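PAN2-PAN3 deadenylation complex catalytic subunit pan2 (Neurospora crassa, PDB 4CZW) supplies the exonuclease activity of the PAN deadenylation complex, which shortens the poly(A) tails of messenger RNA and so helps control its turnover. Local coordinates at residues S324-V329 with M391-A396; M57-L62 with V346-A351; C193-P198 with C245-R250; T182-Q187 with Q256-F261. One frame throughout, in Å; residues are numbered along the deposited sequence.

Contact 1: residues S324-V329 with M391-A396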
loop_
_atom_site.group_PDB
_atom_site.type_symbol
_atom_site.label_atom_id
_atom_site.label_comp_id
_atom_site.label_asym_id
_atom_site.label_seq_id
_atom_site.Cartn_x
_atom_site.Cartn_y
_atom_site.Cartn_z
ATOM N N SER A 324 -0.015 -3.669 -21.350
ATOM C CA SER A 324 -1.124 -4.472 -20.854
ATOM C C SER A 324 -1.928 -3.692 -19.823
ATOM O O SER A 324 -1.366 -2.976 -18.996
ATOM C CB SER A 324 -0.617 -5.783 -20.248
ATOM O OG SER A 324 -0.019 -6.603 -21.237
ATOM N N LEU A 325 -3.249 -3.827 -19.885
ATOM C CA LEU A 325 -4.124 -3.166 -18.928
ATOM C C LEU A 325 -4.108 -3.897 -17.592
ATOM O O LEU A 325 -4.508 -5.057 -17.504
ATOM C CB LEU A 325 -5.551 -3.088 -19.470
ATOM C CG LEU A 325 -6.602 -2.496 -18.529
ATOM C CD1 LEU A 325 -6.264 -1.055 -18.182
ATOM C CD2 LEU A 325 -7.985 -2.594 -19.148
ATOM N N VAL A 326 -3.637 -3.212 -16.554
ATOM C CA VAL A 326 -3.571 -3.800 -15.222
ATOM C C VAL A 326 -4.920 -3.717 -14.518
ATOM O O VAL A 326 -5.454 -4.727 -14.062
ATOM C CB VAL A 326 -2.506 -3.109 -14.351
ATOM C CG1 VAL A 326 -2.550 -3.651 -12.932
ATOM C CG2 VAL A 326 -1.124 -3.298 -14.955
ATOM N N GLY A 327 -5.468 -2.510 -14.435
ATOM C CA GLY A 327 -6.738 -2.304 -13.765
ATOM C C GLY A 327 -7.311 -0.915 -13.966
ATOM O O GLY A 327 -6.786 -0.121 -14.747
ATOM N N THR A 328 -8.392 -0.622 -13.249
ATOM C CA THR A 328 -9.079 0.656 -13.388
ATOM C C THR A 328 -9.693 1.121 -12.071
ATOM O O THR A 328 -10.421 0.373 -11.418
ATOM C CB THR A 328 -10.193 0.579 -14.451
ATOM O OG1 THR A 328 -9.637 0.182 -15.710
ATOM C CG2 THR A 328 -10.880 1.927 -14.608
ATOM N N VAL A 329 -9.392 2.357 -11.682
ATOM C CA VAL A 329 -10.077 2.987 -10.561
ATOM C C VAL A 329 -11.419 3.519 -11.048
ATOM O O VAL A 329 -11.470 4.400 -11.907
ATOM C CB VAL A 329 -9.251 4.131 -9.945
ATOM C CG1 VAL A 329 -10.074 4.880 -8.906
ATOM C CG2 VAL A 329 -7.973 3.587 -9.330
HETATM N N MSE A 391 -4.708 2.154 -15.620
HETATM C CA MSE A 391 -3.310 1.780 -15.430
HETATM C C MSE A 391 -2.811 0.772 -16.461
HETATM O O MSE A 391 -3.320 -0.344 -16.555
HETATM C CB MSE A 391 -3.109 1.208 -14.026
HETATM C CG MSE A 391 -1.656 0.973 -13.648
HETATM SE SE MSE A 391 -0.707 2.626 -13.234
HETATM C CE MSE A 391 -1.696 3.159 -11.639
ATOM N N PHE A 392 -1.805 1.179 -17.230
ATOM C CA PHE A 392 -1.130 0.283 -18.160
ATOM C C PHE A 392 0.319 0.071 -17.738
ATOM O O PHE A 392 0.932 0.949 -17.132
ATOM C CB PHE A 392 -1.170 0.837 -19.587
ATOM C CG PHE A 392 -2.497 0.682 -20.270
ATOM C CD1 PHE A 392 -2.807 -0.479 -20.960
ATOM C CD2 PHE A 392 -3.428 1.706 -20.240
ATOM C CE1 PHE A 392 -4.025 -0.621 -21.596
ATOM C CE2 PHE A 392 -4.649 1.570 -20.877
ATOM C CZ PHE A 392 -4.947 0.405 -21.553
ATOM N N GLN A 393 0.859 -1.100 -18.056
ATOM C CA GLN A 393 2.289 -1.338 -17.913
ATOM C C GLN A 393 2.769 -2.144 -19.111
ATOM O O GLN A 393 1.971 -2.796 -19.784
ATOM C CB GLN A 393 2.611 -2.067 -16.605
ATOM C CG GLN A 393 2.488 -3.580 -16.677
ATOM C CD GLN A 393 3.295 -4.279 -15.599
ATOM O OE1 GLN A 393 3.819 -3.639 -14.687
ATOM N NE2 GLN A 393 3.405 -5.598 -15.703
ATOM N N VAL A 394 4.069 -2.088 -19.382
ATOM C CA VAL A 394 4.637 -2.815 -20.511
ATOM C C VAL A 394 4.415 -4.317 -20.343
ATOM O O VAL A 394 4.626 -4.870 -19.263
ATOM C CB VAL A 394 6.141 -2.511 -20.681
ATOM C CG1 VAL A 394 6.334 -1.093 -21.192
ATOM C CG2 VAL A 394 6.887 -2.706 -19.372
ATOM N N LYS A 395 3.970 -4.964 -21.415
ATOM C CA LYS A 395 3.603 -6.377 -21.375
ATOM C C LYS A 395 4.799 -7.265 -21.041
ATOM O O LYS A 395 4.640 -8.356 -20.495
ATOM C CB LYS A 395 2.987 -6.803 -22.709
ATOM C CG LYS A 395 2.410 -8.212 -22.712
ATOM C CD LYS A 395 1.759 -8.542 -24.044
ATOM C CE LYS A 395 1.155 -9.937 -24.031
ATOM N NZ LYS A 395 0.466 -10.254 -25.312
ATOM N N ALA A 396 5.996 -6.785 -21.363
ATOM C CA ALA A 396 7.218 -7.526 -21.076
ATOM C C ALA A 396 7.466 -7.632 -19.574
ATOM O O ALA A 396 8.227 -8.487 -19.120
ATOM C CB ALA A 396 8.406 -6.869 -21.764
#
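Leu325 sets its CG opposite its own backbone N (chi1 176°), whereas Phe392 sets its CG opposite the carbonyl carbon (chi1 -76°), and the two side chains rise on the same face of a sheet with leucine CD1 over a face of the ring. This is an antiparallel pairing of strands 321-334 and 385-394 in the large mixed sheet of the USP-like domain, the pseudo-UCH scaffold of Pan2. Leu325 and Phe392 form a non-hydrogen-bonded pair, whose close backbones suit side-chain contact: CD1 of Leu325 stands 4.1 Å from the centroid of the Phe392 ring, in a CH-pi contact, and Leu325 CB is 3.6 Å from Phe392 CE1. With an alanine in place of Phe392, Leu325 CD1 would probably lose the surface it rests on, and a gap would open toward Leu267 and Leu269 of strand 266-270.

Ser324 and Gln393 form the adjoining hydrogen-bonded pair, with Ser324 N donating to Gln393 O at 2.7 Å and Gln393 N to Ser324 O at 3.1 Å. Beyond Leu325, Val326 N reaches Met391 O at 2.9 Å. The branched Val326, compact enough to sit against the neighbouring strand, lays its CG2 beside Gln393 CG. Met391, modelled as selenomethionine, bends away toward helix 51-58, where a long flexible chain can fit between side chains. Ser324, small and polar, faces the point where strand 385-394 ends: its OG lies 3.3 Å from Lys395 CG and is hydrogen-bonded to Asn398 ND2.

Contact 2: residues M57-L62 with V346-A351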
loop_
_atom_site.group_PDB
_atom_site.type_symbol
_atom_site.label_atom_id
_atom_site.label_comp_id
_atom_site.label_asym_id
_atom_site.label_seq_id
_atom_site.Cartn_x
_atom_site.Cartn_y
_atom_site.Cartn_z
HETATM N N MSE A 57 -2.312 -0.248 -8.062
HETATM C CA MSE A 57 -0.859 -0.116 -8.041
HETATM C C MSE A 57 -0.180 -1.397 -7.563
HETATM O O MSE A 57 0.893 -1.755 -8.047
HETATM C CB MSE A 57 -0.438 1.054 -7.150
HETATM C CG MSE A 57 -0.835 2.422 -7.676
HETATM SE SE MSE A 57 -0.234 3.859 -6.505
HETATM C CE MSE A 57 1.687 3.552 -6.620
ATOM N N HIS A 58 -0.811 -2.080 -6.612
ATOM C CA HIS A 58 -0.240 -3.289 -6.021
ATOM C C HIS A 58 -0.104 -4.420 -7.035
ATOM O O HIS A 58 0.870 -5.173 -7.008
ATOM C CB HIS A 58 -1.088 -3.762 -4.840
ATOM C CG HIS A 58 -0.679 -5.097 -4.302
ATOM N ND1 HIS A 58 -1.414 -6.243 -4.516
ATOM C CD2 HIS A 58 0.398 -5.473 -3.571
ATOM C CE1 HIS A 58 -0.812 -7.265 -3.933
ATOM N NE2 HIS A 58 0.290 -6.824 -3.353
ATOM N N TYR A 59 -1.085 -4.539 -7.922
ATOM C CA TYR A 59 -1.062 -5.587 -8.934
ATOM C C TYR A 59 -0.404 -5.093 -10.216
ATOM O O TYR A 59 -0.568 -5.685 -11.283
ATOM C CB TYR A 59 -2.477 -6.097 -9.207
ATOM C CG TYR A 59 -3.071 -6.837 -8.030
ATOM C CD1 TYR A 59 -2.770 -8.175 -7.806
ATOM C CD2 TYR A 59 -3.918 -6.198 -7.136
ATOM C CE1 TYR A 59 -3.303 -8.856 -6.728
ATOM C CE2 TYR A 59 -4.457 -6.871 -6.055
ATOM C CZ TYR A 59 -4.146 -8.200 -5.856
ATOM O OH TYR A 59 -4.679 -8.874 -4.782
ATOM N N THR A 60 0.337 -3.998 -10.093
ATOM C CA THR A 60 1.209 -3.524 -11.158
ATOM C C THR A 60 2.641 -3.897 -10.792
ATOM O O THR A 60 3.284 -3.191 -10.016
ATOM C CB THR A 60 1.095 -2.002 -11.368
ATOM O OG1 THR A 60 -0.283 -1.640 -11.529
ATOM C CG2 THR A 60 1.879 -1.570 -12.598
ATOM N N PRO A 61 3.135 -5.017 -11.347
ATOM C CA PRO A 61 4.420 -5.646 -11.011
ATOM C C PRO A 61 5.586 -4.669 -10.873
ATOM O O PRO A 61 6.378 -4.794 -9.939
ATOM C CB PRO A 61 4.653 -6.595 -12.188
ATOM C CG PRO A 61 3.283 -6.981 -12.611
ATOM C CD PRO A 61 2.435 -5.751 -12.416
ATOM N N LEU A 62 5.683 -3.709 -11.787
ATOM C CA LEU A 62 6.766 -2.734 -11.749
ATOM C C LEU A 62 6.634 -1.788 -10.561
ATOM O O LEU A 62 7.635 -1.334 -10.009
ATOM C CB LEU A 62 6.812 -1.934 -13.051
ATOM C CG LEU A 62 7.297 -2.703 -14.278
ATOM C CD1 LEU A 62 7.276 -1.816 -15.510
ATOM C CD2 LEU A 62 8.692 -3.260 -14.036
ATOM N N VAL A 346 -9.470 -5.016 -11.254
ATOM C CA VAL A 346 -8.081 -5.327 -11.574
ATOM C C VAL A 346 -7.902 -6.755 -12.089
ATOM O O VAL A 346 -8.501 -7.694 -11.567
ATOM C CB VAL A 346 -7.176 -5.129 -10.335
ATOM C CG1 VAL A 346 -5.727 -5.450 -10.662
ATOM C CG2 VAL A 346 -7.303 -3.710 -9.803
ATOM N N ASN A 347 -7.080 -6.906 -13.124
ATOM C CA ASN A 347 -6.657 -8.223 -13.584
ATOM C C ASN A 347 -5.448 -8.684 -12.774
ATOM O O ASN A 347 -4.320 -8.273 -13.042
ATOM C CB ASN A 347 -6.327 -8.193 -15.078
ATOM C CG ASN A 347 -6.216 -9.582 -15.687
ATOM O OD1 ASN A 347 -5.776 -10.530 -15.035
ATOM N ND2 ASN A 347 -6.621 -9.707 -16.945
ATOM N N VAL A 348 -5.690 -9.541 -11.786
ATOM C CA VAL A 348 -4.636 -9.975 -10.873
ATOM C C VAL A 348 -3.673 -10.970 -11.516
ATOM O O VAL A 348 -2.727 -11.429 -10.875
ATOM C CB VAL A 348 -5.226 -10.617 -9.602
ATOM C CG1 VAL A 348 -6.130 -9.629 -8.881
ATOM C CG2 VAL A 348 -5.984 -11.889 -9.949
ATOM N N GLY A 349 -3.913 -11.298 -12.780
ATOM C CA GLY A 349 -3.076 -12.246 -13.492
ATOM C C GLY A 349 -1.746 -11.663 -13.929
ATOM O O GLY A 349 -0.795 -12.401 -14.189
ATOM N N ARG A 350 -1.678 -10.337 -14.008
ATOM C CA ARG A 350 -0.463 -9.657 -14.444
ATOM C C ARG A 350 0.681 -9.871 -13.457
ATOM O O ARG A 350 1.840 -10.002 -13.853
ATOM C CB ARG A 350 -0.716 -8.157 -14.620
ATOM C CG ARG A 350 -2.039 -7.803 -15.283
ATOM C CD ARG A 350 -2.136 -8.337 -16.702
ATOM N NE ARG A 350 -3.351 -7.870 -17.364
ATOM C CZ ARG A 350 -3.756 -8.273 -18.563
ATOM N NH1 ARG A 350 -3.044 -9.162 -19.242
ATOM N NH2 ARG A 350 -4.876 -7.790 -19.084
ATOM N N ALA A 351 0.346 -9.909 -12.170
ATOM C CA ALA A 351 1.348 -10.052 -11.117
ATOM C C ALA A 351 1.476 -11.500 -10.651
ATOM O O ALA A 351 1.948 -11.767 -9.546
ATOM C CB ALA A 351 1.007 -9.147 -9.942
#
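Tyr59 lies against two valines where the junction of helices 51-58 and 61-71 meets the end of strand 339-347 in the USP-like domain. Its CB is 3.6 Å from Val346 CG1, the two side chains crossing at about a right angle, while Val348 runs alongside the ring and points the same way. Val348 CG1 sits over one ring face, 3.8 Å from the centroid of Tyr59 and 18° off the ring normal, in a CH-pi contact. That methyl is placed opposite the carbonyl carbon of Val348 (chi1 -59°), which turns it toward the ring. Pro61 CG meets Ala351 CB at 4.1 Å and Arg350 O at 3.6 Å; a bare methyl suits the close approach of the backbones here. Were Tyr59 an alanine, Val348 CG1 would probably lose the face it covers and Val346 CG1 would keep little more than the CB, leaving a gap between the helix end and the turn.

In the next shell His58 ND1 lies over the opposite ring face, and Phe364 on strand 361-365 meets the ring as well. Pro61, with no N-H to offer, fits the start of helix 61-71. Val348 is placed by a type I turn from Asn347 to Arg350, within which Asn347 OD1 accepts from Gly349 N at 3.0 Å, an Asx turn; Val346 is still on strand 339-347, bonded through its backbone to His362. Arg350 points its guanidinium away, to a salt bridge with Glu290. No hydrogen bond joins the two segments, so their cohesion comes from apolar burial and shape.

Contact 3: residues C193-P198 with C245-R250. With ZN (zinc ion), chain C.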
loop_
_atom_site.group_PDB
_atom_site.type_symbol
_atom_site.label_atom_id
_atom_site.label_comp_id
_atom_site.label_asym_id
_atom_site.label_seq_id
_atom_site.Cartn_x
_atom_site.Cartn_y
_atom_site.Cartn_z
ATOM N N CYS A 193 10.105 34.536 -37.531
ATOM C CA CYS A 193 11.511 34.340 -37.872
ATOM C C CYS A 193 11.940 32.884 -37.709
ATOM O O CYS A 193 13.123 32.561 -37.829
ATOM C CB CYS A 193 12.401 35.243 -37.017
ATOM S SG CYS A 193 12.354 34.881 -35.250
ATOM N N GLN A 194 10.971 32.017 -37.426
ATOM C CA GLN A 194 11.188 30.573 -37.328
ATOM C C GLN A 194 12.236 30.185 -36.282
ATOM O O GLN A 194 12.853 29.125 -36.379
ATOM C CB GLN A 194 11.583 30.004 -38.694
ATOM C CG GLN A 194 10.677 30.450 -39.831
ATOM C CD GLN A 194 9.210 30.198 -39.541
ATOM O OE1 GLN A 194 8.833 29.126 -39.065
ATOM N NE2 GLN A 194 8.372 31.190 -39.824
ATOM N N HIS A 195 12.426 31.041 -35.282
ATOM C CA HIS A 195 13.374 30.761 -34.209
ATOM C C HIS A 195 12.768 29.804 -33.188
ATOM O O HIS A 195 11.609 29.950 -32.802
ATOM C CB HIS A 195 13.809 32.057 -33.522
ATOM C CG HIS A 195 14.759 31.848 -32.384
ATOM N ND1 HIS A 195 16.016 31.307 -32.554
ATOM C CD2 HIS A 195 14.636 32.104 -31.060
ATOM C CE1 HIS A 195 16.627 31.240 -31.384
ATOM N NE2 HIS A 195 15.811 31.718 -30.461
ATOM N N VAL A 196 13.556 28.827 -32.753
ATOM C CA VAL A 196 13.076 27.832 -31.800
ATOM C C VAL A 196 13.766 27.951 -30.443
ATOM O O VAL A 196 14.967 28.211 -30.361
ATOM C CB VAL A 196 13.269 26.398 -32.338
ATOM C CG1 VAL A 196 12.293 26.121 -33.470
ATOM C CG2 VAL A 196 14.703 26.184 -32.798
ATOM N N SER A 197 12.989 27.765 -29.381
ATOM C CA SER A 197 13.510 27.786 -28.020
ATOM C C SER A 197 12.781 26.749 -27.170
ATOM O O SER A 197 11.552 26.681 -27.185
ATOM C CB SER A 197 13.371 29.180 -27.407
ATOM O OG SER A 197 12.026 29.624 -27.443
ATOM N N PRO A 198 13.543 25.932 -26.426
ATOM C CA PRO A 198 12.982 24.808 -25.670
ATOM C C PRO A 198 12.431 25.185 -24.296
ATOM O O PRO A 198 12.928 26.111 -23.653
ATOM C CB PRO A 198 14.180 23.872 -25.523
ATOM C CG PRO A 198 15.346 24.799 -25.449
ATOM C CD PRO A 198 15.014 25.968 -26.347
ATOM N N CYS A 245 9.387 37.256 -28.723
ATOM C CA CYS A 245 10.490 36.557 -29.371
ATOM C C CYS A 245 11.768 37.378 -29.268
ATOM O O CYS A 245 11.814 38.529 -29.700
ATOM C CB CYS A 245 10.169 36.264 -30.837
ATOM S SG CYS A 245 11.495 35.387 -31.702
ATOM N N THR A 246 12.805 36.776 -28.696
ATOM C CA THR A 246 14.060 37.477 -28.452
ATOM C C THR A 246 14.797 37.826 -29.743
ATOM O O THR A 246 15.570 38.783 -29.781
ATOM C CB THR A 246 14.997 36.646 -27.556
ATOM O OG1 THR A 246 15.235 35.370 -28.162
ATOM C CG2 THR A 246 14.374 36.440 -26.185
ATOM N N LYS A 247 14.555 37.056 -30.799
ATOM C CA LYS A 247 15.261 37.270 -32.058
ATOM C C LYS A 247 14.737 38.498 -32.800
ATOM O O LYS A 247 15.489 39.440 -33.051
ATOM C CB LYS A 247 15.157 36.034 -32.955
ATOM C CG LYS A 247 16.083 36.084 -34.161
ATOM C CD LYS A 247 15.987 34.824 -35.005
ATOM C CE LYS A 247 16.926 34.896 -36.201
ATOM N NZ LYS A 247 16.793 33.710 -37.092
ATOM N N CYS A 248 13.454 38.490 -33.150
ATOM C CA CYS A 248 12.869 39.613 -33.878
ATOM C C CYS A 248 12.340 40.691 -32.931
ATOM O O CYS A 248 11.627 41.602 -33.353
ATOM C CB CYS A 248 11.759 39.131 -34.819
ATOM S SG CYS A 248 10.551 38.001 -34.093
ATOM N N GLN A 249 12.694 40.570 -31.653
ATOM C CA GLN A 249 12.499 41.633 -30.664
ATOM C C GLN A 249 11.063 42.133 -30.516
ATOM O O GLN A 249 10.844 43.311 -30.233
ATOM C CB GLN A 249 13.406 42.820 -31.004
ATOM C CG GLN A 249 14.885 42.565 -30.766
ATOM C CD GLN A 249 15.270 42.702 -29.307
ATOM O OE1 GLN A 249 15.540 41.711 -28.628
ATOM N NE2 GLN A 249 15.301 43.936 -28.817
ATOM N N ARG A 250 10.088 41.247 -30.696
ATOM C CA ARG A 250 8.690 41.634 -30.536
ATOM C C ARG A 250 7.782 40.440 -30.265
ATOM O O ARG A 250 8.184 39.287 -30.428
ATOM C CB ARG A 250 8.198 42.387 -31.774
ATOM C CG ARG A 250 8.266 41.587 -33.061
ATOM C CD ARG A 250 7.673 42.373 -34.219
ATOM N NE ARG A 250 6.275 42.719 -33.979
ATOM C CZ ARG A 250 5.533 43.451 -34.803
ATOM N NH1 ARG A 250 6.056 43.921 -35.928
ATOM N NH2 ARG A 250 4.269 43.716 -34.503
HETATM ZN ZN ZN C . 10.800 35.706 -33.849
#
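Cys193, Cys245 and Cys248 turn their sulfurs toward one zinc ion, at 2.2 Å from Cys193 SG to the zinc and 2.3 Å from each of Cys245 SG and Cys248 SG. The S-Zn-S angles are close to tetrahedral, 109° for Cys193 with Cys245 and 106° for Cys245 with Cys248, and Cys190 SG takes the fourth corner. Cys193 and Cys248 both hold SG between backbone N and carbonyl carbon, whereas Cys245 carries it opposite the N; thus Cys245 and Cys248, on one loop, reach the metal with different first torsions. Cysteine suits the place because its soft thiolate binds zinc tightly.

Lys247 runs as an extended chain past Cys193 SG. Its CD rests 3.6 Å from Cys193 SG and 3.8 Å from His195 CB, and the lysine and histidine side chains are slanted against each other. The positive ammonium would probably offset part of the negative charge of four thiolates. At the other end of Lys247, its N gives a weak hydrogen bond to Cys245 SG, and a G1 beta bulge, Gln249 with Arg250 set against Cys245, closes the turn.

Two CxxC turns, each at the tip of a beta hairpin and jointly gripping one zinc, are the hallmark of a zinc ribbon, consistent with the fingers of the USP fold.

Contact 4: residues T182-Q187 with Q256-F261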
loop_
_atom_site.group_PDB
_atom_site.type_symbol
_atom_site.label_atom_id
_atom_site.label_comp_id
_atom_site.label_asym_id
_atom_site.label_seq_id
_atom_site.Cartn_x
_atom_site.Cartn_y
_atom_site.Cartn_z
ATOM N N THR A 182 7.119 10.566 -18.598
ATOM C CA THR A 182 7.060 10.719 -20.044
ATOM C C THR A 182 8.136 11.710 -20.469
ATOM O O THR A 182 7.955 12.923 -20.350
ATOM C CB THR A 182 5.681 11.212 -20.521
ATOM O OG1 THR A 182 4.672 10.270 -20.136
ATOM C CG2 THR A 182 5.666 11.375 -22.034
ATOM N N ASP A 183 9.262 11.189 -20.944
ATOM C CA ASP A 183 10.388 12.026 -21.342
ATOM C C ASP A 183 10.015 12.915 -22.523
ATOM O O ASP A 183 9.849 12.436 -23.645
ATOM C CB ASP A 183 11.600 11.160 -21.691
ATOM C CG ASP A 183 12.829 11.982 -22.021
ATOM O OD1 ASP A 183 12.953 13.109 -21.495
ATOM O OD2 ASP A 183 13.675 11.501 -22.804
ATOM N N ALA A 184 9.881 14.213 -22.263
ATOM C CA ALA A 184 9.456 15.151 -23.296
ATOM C C ALA A 184 9.897 16.582 -22.999
ATOM O O ALA A 184 10.375 16.886 -21.906
ATOM C CB ALA A 184 7.944 15.094 -23.461
ATOM N N ARG A 185 9.731 17.452 -23.991
ATOM C CA ARG A 185 10.018 18.874 -23.842
ATOM C C ARG A 185 9.230 19.667 -24.879
ATOM O O ARG A 185 8.833 19.129 -25.912
ATOM C CB ARG A 185 11.516 19.149 -23.986
ATOM C CG ARG A 185 12.069 18.889 -25.377
ATOM C CD ARG A 185 13.532 19.293 -25.475
ATOM N NE ARG A 185 14.075 19.065 -26.810
ATOM C CZ ARG A 185 15.322 19.352 -27.169
ATOM N NH1 ARG A 185 16.161 19.882 -26.289
ATOM N NH2 ARG A 185 15.731 19.111 -28.407
ATOM N N TYR A 186 9.003 20.947 -24.601
ATOM C CA TYR A 186 8.239 21.795 -25.509
ATOM C C TYR A 186 9.136 22.555 -26.478
ATOM O O TYR A 186 10.090 23.216 -26.072
ATOM C CB TYR A 186 7.378 22.785 -24.723
ATOM C CG TYR A 186 6.166 22.164 -24.068
ATOM C CD1 TYR A 186 5.004 21.933 -24.793
ATOM C CD2 TYR A 186 6.181 21.814 -22.725
ATOM C CE1 TYR A 186 3.892 21.367 -24.200
ATOM C CE2 TYR A 186 5.073 21.248 -22.123
ATOM C CZ TYR A 186 3.932 21.027 -22.865
ATOM O OH TYR A 186 2.826 20.462 -22.270
ATOM N N GLN A 187 8.821 22.453 -27.766
ATOM C CA GLN A 187 9.504 23.238 -28.784
ATOM C C GLN A 187 8.685 24.478 -29.121
ATOM O O GLN A 187 7.633 24.387 -29.755
ATOM C CB GLN A 187 9.750 22.408 -30.044
ATOM C CG GLN A 187 10.285 23.217 -31.217
ATOM C CD GLN A 187 10.354 22.414 -32.502
ATOM O OE1 GLN A 187 10.930 21.328 -32.539
ATOM N NE2 GLN A 187 9.760 22.946 -33.563
ATOM N N GLN A 256 3.907 26.133 -30.303
ATOM C CA GLN A 256 4.434 25.315 -29.219
ATOM C C GLN A 256 3.941 23.876 -29.317
ATOM O O GLN A 256 2.743 23.613 -29.218
ATOM C CB GLN A 256 4.037 25.916 -27.872
ATOM C CG GLN A 256 4.445 27.371 -27.711
ATOM C CD GLN A 256 3.471 28.163 -26.861
ATOM O OE1 GLN A 256 2.509 27.615 -26.324
ATOM N NE2 GLN A 256 3.713 29.464 -26.740
ATOM N N ARG A 257 4.870 22.947 -29.514
ATOM C CA ARG A 257 4.517 21.537 -29.625
ATOM C C ARG A 257 5.305 20.697 -28.628
ATOM O O ARG A 257 6.509 20.886 -28.454
ATOM C CB ARG A 257 4.761 21.036 -31.050
ATOM C CG ARG A 257 4.234 21.970 -32.126
ATOM C CD ARG A 257 4.196 21.294 -33.482
ATOM N NE ARG A 257 3.837 22.230 -34.543
ATOM C CZ ARG A 257 3.436 21.867 -35.757
ATOM N NH1 ARG A 257 3.330 20.583 -36.067
ATOM N NH2 ARG A 257 3.132 22.792 -36.659
ATOM N N LYS A 258 4.618 19.771 -27.970
ATOM C CA LYS A 258 5.260 18.897 -26.997
ATOM C C LYS A 258 5.989 17.756 -27.695
ATOM O O LYS A 258 5.369 16.790 -28.141
ATOM C CB LYS A 258 4.232 18.343 -26.007
ATOM C CG LYS A 258 4.844 17.562 -24.856
ATOM C CD LYS A 258 3.801 17.209 -23.809
ATOM C CE LYS A 258 4.441 16.559 -22.592
ATOM N NZ LYS A 258 3.448 16.280 -21.516
ATOM N N ILE A 259 7.309 17.877 -27.793
ATOM C CA ILE A 259 8.129 16.853 -28.426
ATOM C C ILE A 259 8.361 15.692 -27.466
ATOM O O ILE A 259 9.021 15.848 -26.441
ATOM C CB ILE A 259 9.488 17.415 -28.882
ATOM C CG1 ILE A 259 9.291 18.708 -29.677
ATOM C CG2 ILE A 259 10.243 16.382 -29.703
ATOM C CD1 ILE A 259 8.445 18.540 -30.920
ATOM N N ILE A 260 7.819 14.528 -27.809
ATOM C CA ILE A 260 7.872 13.368 -26.927
ATOM C C ILE A 260 9.015 12.422 -27.290
ATOM O O ILE A 260 9.118 11.960 -28.425
ATOM C CB ILE A 260 6.540 12.596 -26.957
ATOM C CG1 ILE A 260 5.391 13.524 -26.550
ATOM C CG2 ILE A 260 6.602 11.380 -26.045
ATOM C CD1 ILE A 260 4.028 12.878 -26.595
ATOM N N PHE A 261 9.869 12.138 -26.310
ATOM C CA PHE A 261 11.032 11.283 -26.520
ATOM C C PHE A 261 10.776 9.850 -26.059
ATOM O O PHE A 261 10.976 8.901 -26.817
ATOM C CB PHE A 261 12.249 11.855 -25.790
ATOM C CG PHE A 261 12.602 13.254 -26.206
ATOM C CD1 PHE A 261 12.601 13.615 -27.543
ATOM C CD2 PHE A 261 12.926 14.211 -25.259
ATOM C CE1 PHE A 261 12.925 14.902 -27.928
ATOM C CE2 PHE A 261 13.249 15.500 -25.638
ATOM C CZ PHE A 261 13.248 15.846 -26.974
#
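Arg185 and Ile259 bond through their backbones in both directions, and Gln187 and Arg257 do the same two residues along, so strands 183-190 and 250-262 run antiparallel with regular pairing. Arg185 N reaches Ile259 O at 3.0 Å and Gln187 N reaches Arg257 O at 2.9 Å; at the far end Phe261 N donates to Asp183 O at 2.7 Å. The bond from Arg257 N to Gln187 O leaves the carbonyl plane by 34°.

Apolar contacts fall on both faces. Where Ala184, Tyr186, Lys258 and Ile260 gather, Lys258 has its CG anti to the backbone N (chi1 -173°), which with the extended chain carries it across the tyrosine, its CG 4.3 Å from the ring centroid of Tyr186 in a CH-pi contact; a long aliphatic chain can cover a ring and still carry NZ onward to Thr203 OG1. Ala184 is small enough to let Lys258 CE pass over its CB. On the other face Ile259 CG1 packs on Gln187 CB at 3.7 Å.

Polar groups meet Phe261 at its edge. Arg185 NE comes near the ring plane beside Phe261 CZ, with guanidinium and ring 60° apart, and the straight arginine chain lays CG and CD along the same rim. Asp183 OD2 approaches the rim farther back, near CB and CD2, while its OD1 forms a salt bridge with Lys177 of helix 172-180.

These two strands are the inner pair of a four-stranded antiparallel sheet: 183-190 is flanked by 196-201, whose Arg199 and Ala201 touch Tyr186, and 250-262 by 238-245.

Overall arrangement
All four contacts belong to the USP-like scaffold; the predicted catalytic metal ligands of the nuclease, Asp445, Glu447, Asp554 and Asp607, come later in the chain and take part in none. Contacts 1 and 2 form one buried unit, their centres 8 Å apart, joined where Val326 O probably accepts from Asn347 N at 2.9 Å across neighbouring strands. Contacts 3 and 4 share a second, smaller sheet, centres 18 Å apart: contact 4 builds its middle and contact 3 closes its tip round zinc, about 12 Å from the Gln256 side chain. Contacts 1 and 4 have centres 24 Å apart, and the centres of contacts 2 and 3 are about 47 Å apart, so the zinc tip projects far from the buried core.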